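Local atomic coordinates of glutathione transferase (Leptospira interrogans serovar Lai, PDB entry 3UBK), a protein that binds glutathione and probably transfers it to electrophilic substrates, as glutathione transferases generally do. Residues G8-N13 with Y29-I34; K131-L136 with H177-L182. All coordinates share one frame; numbering follows the deposited sequence.

How the interactions relate
The two contacts, one in each domain of a glutathione transferase, are held in different ways. Interaction 1 is largely polar: it joins the loop after the first strand to the edge strand 29-32 of the N-terminal, thioredoxin-like domain. Interaction 2 is made by aliphatic side chains packing on each other and on backbone, and lies in the helical C-terminal domain. Their centres stand 28 Å apart, on opposite sides of the chain's centre, with nearest atoms about 11 Å apart. Interaction 1 is near the glutathione site: G8 lies about 4 Å from the side chain of I51, which binds glutathione, though none is bound to this chain; interaction 2 lies away from the glutathione-binding residues.

Interaction 1 (G8-N13 with Y29-I34); sequences GASISN and YEQIRI
Q31 reaches across to 8-13 with its amide nitrogen and holds the carbonyl of G8 and the hydroxyl of S10 with that one atom, a compact case of a strand side chain gripping the neighbouring loop. Its CG is anti to the backbone N (chi1 -176°) and the chain beyond is extended, which carries the amide out to the loop. There NE2 gives a nearly straight bond to G8 O at 2.9 Å, with the carbonyl oxygen lying in the plane of the amide. A second bond from Q31 NE2, to S10 OG at 3.0 Å, is more bent (141°), and the hydroxyl is tilted out of that plane. With two acceptors on NE2 and K19 NZ bound to OE1, the rotation of the amide is well determined. A glycerol, probably from the crystallisation liquor, also bonds OE1.

Alongside, the backbone continues the pairing: G8 N donates to I32 O at 2.8 Å. G8 has backbone angles (phi 142°) suited to a residue without CB, since the preceding carbonyl oxygen crowds that position, and its CA passes 3.8 Å from I34 O. Farther out, the methyl of A9 rests on the aliphatic part of R33, its CB 3.5 Å from R33 CG.

A9 also opens a type I turn to S12, whose hydroxyl caps the start of helix 13-25. The contact thus lies where the parallel neighbours 4-7 and 29-32 run out, with helix 13-25 forming the crossover between them, and helix 196-213 touching the side chains of A9 and S10.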
loop_
_atom_site.group_PDB
_atom_site.type_symbol
_atom_site.label_atom_id
_atom_site.label_comp_id
_atom_site.label_asym_id
_atom_site.label_seq_id
_atom_site.Cartn_x
_atom_site.Cartn_y
_atom_site.Cartn_z
ATOM N N GLY A 8 -5.786 -16.186 9.568
ATOM C CA GLY A 8 -4.840 -16.424 8.480
ATOM C C GLY A 8 -3.696 -17.330 8.917
ATOM O O GLY A 8 -3.262 -17.287 10.067
ATOM N N ALA A 9 -3.196 -18.138 7.988
ATOM C CA ALA A 9 -2.182 -19.151 8.295
ATOM C C ALA A 9 -0.760 -18.596 8.264
ATOM O O ALA A 9 -0.484 -17.582 7.612
ATOM C CB ALA A 9 -2.318 -20.343 7.345
ATOM N N SER A 10 0.144 -19.285 8.954
ATOM C CA SER A 10 1.507 -18.803 9.135
ATOM C C SER A 10 2.369 -18.940 7.898
ATOM O O SER A 10 3.527 -18.560 7.930
ATOM C CB SER A 10 2.191 -19.498 10.320
ATOM O OG SER A 10 1.516 -19.229 11.546
ATOM N N ILE A 11 1.814 -19.472 6.810
ATOM C CA ILE A 11 2.559 -19.515 5.558
ATOM C C ILE A 11 2.410 -18.228 4.745
ATOM O O ILE A 11 3.160 -18.010 3.794
ATOM C CB ILE A 11 2.176 -20.718 4.659
ATOM C CG1 ILE A 11 0.662 -20.797 4.473
ATOM C CG2 ILE A 11 2.756 -22.027 5.213
ATOM C CD1 ILE A 11 0.245 -21.754 3.366
ATOM N N SER A 12 1.444 -17.387 5.107
ATOM C CA SER A 12 1.287 -16.090 4.441
ATOM C C SER A 12 2.265 -15.040 4.975
ATOM O O SER A 12 2.330 -14.788 6.187
ATOM C CB SER A 12 -0.147 -15.575 4.585
ATOM O OG SER A 12 -0.200 -14.195 4.229
ATOM N N ASN A 13 3.016 -14.399 4.086
ATOM C CA ASN A 13 3.894 -13.329 4.542
ATOM C C ASN A 13 3.157 -12.082 5.071
ATOM O O ASN A 13 3.677 -11.366 5.937
ATOM C CB ASN A 13 4.967 -12.971 3.507
ATOM C CG ASN A 13 4.429 -12.891 2.093
ATOM O OD1 ASN A 13 4.937 -12.116 1.282
ATOM N ND2 ASN A 13 3.399 -13.684 1.788
ATOM N N TYR A 29 -2.973 -12.709 21.532
ATOM C CA TYR A 29 -3.836 -12.909 20.374
ATOM C C TYR A 29 -4.094 -14.401 20.186
ATOM O O TYR A 29 -3.362 -15.237 20.716
ATOM C CB TYR A 29 -3.148 -12.359 19.122
ATOM C CG TYR A 29 -1.920 -13.145 18.750
ATOM C CD1 TYR A 29 -0.757 -13.050 19.511
ATOM C CD2 TYR A 29 -1.917 -13.991 17.646
ATOM C CE1 TYR A 29 0.371 -13.769 19.189
ATOM C CE2 TYR A 29 -0.787 -14.720 17.313
ATOM C CZ TYR A 29 0.351 -14.607 18.087
ATOM O OH TYR A 29 1.477 -15.326 17.766
ATOM N N GLU A 30 -5.141 -14.734 19.441
ATOM C CA GLU A 30 -5.277 -16.090 18.938
ATOM C C GLU A 30 -5.201 -16.073 17.420
ATOM O O GLU A 30 -5.814 -15.228 16.766
ATOM C CB GLU A 30 -6.580 -16.736 19.407
ATOM C CG GLU A 30 -6.416 -17.524 20.712
ATOM C CD GLU A 30 -7.569 -18.478 20.982
ATOM O OE1 GLU A 30 -8.609 -18.378 20.289
ATOM O OE2 GLU A 30 -7.428 -19.325 21.892
ATOM N N GLN A 31 -4.425 -16.989 16.860
ATOM C CA GLN A 31 -4.351 -17.102 15.416
ATOM C C GLN A 31 -5.297 -18.199 14.935
ATOM O O GLN A 31 -5.223 -19.344 15.392
ATOM C CB GLN A 31 -2.920 -17.388 14.975
ATOM C CG GLN A 31 -2.731 -17.415 13.478
ATOM C CD GLN A 31 -1.278 -17.631 13.091
ATOM O OE1 GLN A 31 -0.402 -17.759 13.957
ATOM N NE2 GLN A 31 -1.010 -17.669 11.790
ATOM N N ILE A 32 -6.190 -17.828 14.022
ATOM C CA ILE A 32 -7.171 -18.746 13.459
ATOM C C ILE A 32 -6.739 -19.092 12.053
ATOM O O ILE A 32 -6.749 -18.242 11.162
ATOM C CB ILE A 32 -8.579 -18.124 13.424
ATOM C CG1 ILE A 32 -8.992 -17.697 14.835
ATOM C CG2 ILE A 32 -9.597 -19.109 12.827
ATOM C CD1 ILE A 32 -8.727 -18.765 15.874
ATOM N N ARG A 33 -6.336 -20.344 11.867
ATOM C CA ARG A 33 -5.760 -20.771 10.609
ATOM C C ARG A 33 -6.867 -21.008 9.607
ATOM O O ARG A 33 -7.692 -21.905 9.767
ATOM C CB ARG A 33 -4.932 -22.043 10.802
ATOM C CG ARG A 33 -4.060 -22.423 9.616
ATOM C CD ARG A 33 -3.194 -23.617 9.972
ATOM N NE ARG A 33 -3.904 -24.481 10.905
ATOM C CZ ARG A 33 -3.786 -24.412 12.227
ATOM N NH1 ARG A 33 -2.956 -23.527 12.786
ATOM N NH2 ARG A 33 -4.499 -25.236 12.988
ATOM N N ILE A 34 -6.898 -20.164 8.589
ATOM C CA ILE A 34 -7.748 -20.375 7.448
ATOM C C ILE A 34 -6.939 -19.979 6.229
ATOM O O ILE A 34 -5.865 -19.363 6.347
ATOM C CB ILE A 34 -9.030 -19.524 7.511
ATOM C CG1 ILE A 34 -8.675 -18.039 7.659
ATOM C CG2 ILE A 34 -9.930 -19.994 8.645
ATOM C CD1 ILE A 34 -9.844 -17.099 7.461
#

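Interaction 2 (K131-L136 with H177-L182); sequences KGIKAL and HPLDLL
I133 points from helix 119-139 toward the helical turn in 177-182, and following it outward shows how the two branches of one side chain can pack along a turn of backbone. At CB the chain divides. The CG2 methyl, anti to the backbone N, goes to the later part of the loop: it lies 3.6 Å from L182 N and 3.8 Å from L181 C, over the peptide that joins these two residues. The same methyl also meets both neighbouring side chains, at 3.9 Å from L181 CB and equally far from L182 CB. The other branch heads for the beginning of the turn. CG1 comes within 3.9 Å of P178 O and a little farther from the proline ring, at P178 CB. Its tip, CD1, ends 4.1 Å from L179 CD2, where the two side chains meet at about a right angle.

One turn farther along the helix, L136 adds a second point of contact, its CD2 methyl 3.7 Å from L182 CD2. Helix 86-111 supplies L103, which touches both I133 and L136, and L162 of helix 153-169 packs on L182.

The turn keeps its own shape through backbone bonds such as L181 N to P178 O, and through L179 N, which donates to H177 ND1 in the plane of the ring. Such an aliphatic core, with a helix-connecting segment packed against a helix of the bundle, belongs to the all-helical C-terminal domain of the glutathione transferase fold; here the connection leads from helix 153-169 to helix 185-193.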
loop_
_atom_site.group_PDB
_atom_site.type_symbol
_atom_site.label_atom_id
_atom_site.label_comp_id
_atom_site.label_asym_id
_atom_site.label_seq_id
_atom_site.Cartn_x
_atom_site.Cartn_y
_atom_site.Cartn_z
ATOM N N LYS A 131 16.179 -3.624 -9.658
ATOM C CA LYS A 131 15.822 -2.216 -9.565
ATOM C C LYS A 131 15.263 -1.873 -8.164
ATOM O O LYS A 131 15.669 -0.889 -7.547
ATOM C CB LYS A 131 14.803 -1.872 -10.644
ATOM C CG LYS A 131 14.398 -0.415 -10.701
ATOM C CD LYS A 131 13.327 -0.216 -11.773
ATOM C CE LYS A 131 12.839 1.220 -11.836
ATOM N NZ LYS A 131 11.613 1.308 -12.681
ATOM N N GLY A 132 14.337 -2.691 -7.676
ATOM C CA GLY A 132 13.738 -2.467 -6.352
ATOM C C GLY A 132 14.765 -2.503 -5.235
ATOM O O GLY A 132 14.715 -1.701 -4.298
ATOM N N ILE A 133 15.720 -3.428 -5.345
ATOM C CA ILE A 133 16.756 -3.589 -4.327
ATOM C C ILE A 133 17.647 -2.364 -4.234
ATOM O O ILE A 133 17.920 -1.863 -3.141
ATOM C CB ILE A 133 17.621 -4.853 -4.581
ATOM C CG1 ILE A 133 16.769 -6.124 -4.496
ATOM C CG2 ILE A 133 18.788 -4.921 -3.606
ATOM C CD1 ILE A 133 16.184 -6.386 -3.113
ATOM N N LYS A 134 18.101 -1.876 -5.388
ATOM C CA LYS A 134 18.956 -0.695 -5.432
ATOM C C LYS A 134 18.234 0.538 -4.895
ATOM O O LYS A 134 18.850 1.423 -4.296
ATOM C CB LYS A 134 19.462 -0.444 -6.863
ATOM C CG LYS A 134 20.171 -1.643 -7.479
ATOM C CD LYS A 134 20.856 -1.290 -8.787
ATOM C CE LYS A 134 21.578 -2.498 -9.373
ATOM N NZ LYS A 134 22.315 -2.155 -10.622
ATOM N N ALA A 135 16.928 0.605 -5.123
ATOM C CA ALA A 135 16.124 1.667 -4.518
ATOM C C ALA A 135 16.099 1.486 -3.002
ATOM O O ALA A 135 16.405 2.414 -2.257
ATOM C CB ALA A 135 14.707 1.645 -5.080
ATOM N N LEU A 136 15.729 0.287 -2.562
ATOM C CA LEU A 136 15.702 -0.056 -1.132
ATOM C C LEU A 136 17.031 0.262 -0.460
ATOM O O LEU A 136 17.072 0.890 0.594
ATOM C CB LEU A 136 15.337 -1.534 -0.938
ATOM C CG LEU A 136 15.152 -2.034 0.504
ATOM C CD1 LEU A 136 14.043 -1.254 1.205
ATOM C CD2 LEU A 136 14.864 -3.529 0.521
ATOM N N HIS A 177 20.799 -14.095 -7.348
ATOM C CA HIS A 177 19.769 -13.595 -6.449
ATOM C C HIS A 177 19.845 -12.125 -6.181
ATOM O O HIS A 177 20.783 -11.632 -5.617
ATOM C CB HIS A 177 19.875 -14.322 -5.122
ATOM C CG HIS A 177 18.560 -14.599 -4.479
ATOM N ND1 HIS A 177 17.800 -13.616 -3.899
ATOM C CD2 HIS A 177 17.873 -15.749 -4.318
ATOM C CE1 HIS A 177 16.696 -14.145 -3.418
ATOM N NE2 HIS A 177 16.715 -15.437 -3.660
ATOM N N PRO A 178 18.772 -11.457 -6.522
ATOM C CA PRO A 178 18.615 -10.022 -6.291
ATOM C C PRO A 178 18.951 -9.644 -4.849
ATOM O O PRO A 178 19.665 -8.672 -4.609
ATOM C CB PRO A 178 17.125 -9.790 -6.564
ATOM C CG PRO A 178 16.745 -10.878 -7.519
ATOM C CD PRO A 178 17.566 -12.067 -7.106
ATOM N N LEU A 179 18.442 -10.417 -3.895
ATOM C CA LEU A 179 18.651 -10.099 -2.488
ATOM C C LEU A 179 20.116 -10.038 -2.088
ATOM O O LEU A 179 20.479 -9.334 -1.147
ATOM C CB LEU A 179 17.893 -11.073 -1.589
ATOM C CG LEU A 179 16.645 -10.438 -0.993
ATOM C CD1 LEU A 179 15.959 -11.404 -0.047
ATOM C CD2 LEU A 179 17.042 -9.160 -0.272
ATOM N N ASP A 180 20.958 -10.774 -2.804
ATOM C CA ASP A 180 22.387 -10.750 -2.527
ATOM C C ASP A 180 22.934 -9.342 -2.725
ATOM O O ASP A 180 24.006 -9.000 -2.222
ATOM C CB ASP A 180 23.117 -11.759 -3.414
ATOM C CG ASP A 180 22.693 -13.190 -3.131
ATOM O OD1 ASP A 180 22.963 -13.682 -2.015
ATOM O OD2 ASP A 180 22.089 -13.824 -4.022
ATOM N N LEU A 181 22.182 -8.518 -3.446
ATOM C CA LEU A 181 22.586 -7.137 -3.690
ATOM C C LEU A 181 22.248 -6.197 -2.525
ATOM O O LEU A 181 22.832 -5.117 -2.406
ATOM C CB LEU A 181 21.960 -6.628 -4.993
ATOM C CG LEU A 181 22.376 -7.410 -6.245
ATOM C CD1 LEU A 181 21.422 -7.151 -7.409
ATOM C CD2 LEU A 181 23.822 -7.085 -6.631
ATOM N N LEU A 182 21.317 -6.611 -1.663
ATOM C CA LEU A 182 20.953 -5.808 -0.487
ATOM C C LEU A 182 22.000 -5.895 0.631
ATOM O O LEU A 182 22.006 -6.828 1.440
ATOM C CB LEU A 182 19.574 -6.205 0.045
ATOM C CG LEU A 182 19.039 -5.339 1.197
ATOM C CD1 LEU A 182 19.066 -3.871 0.831
ATOM C CD2 LEU A 182 17.632 -5.753 1.567
#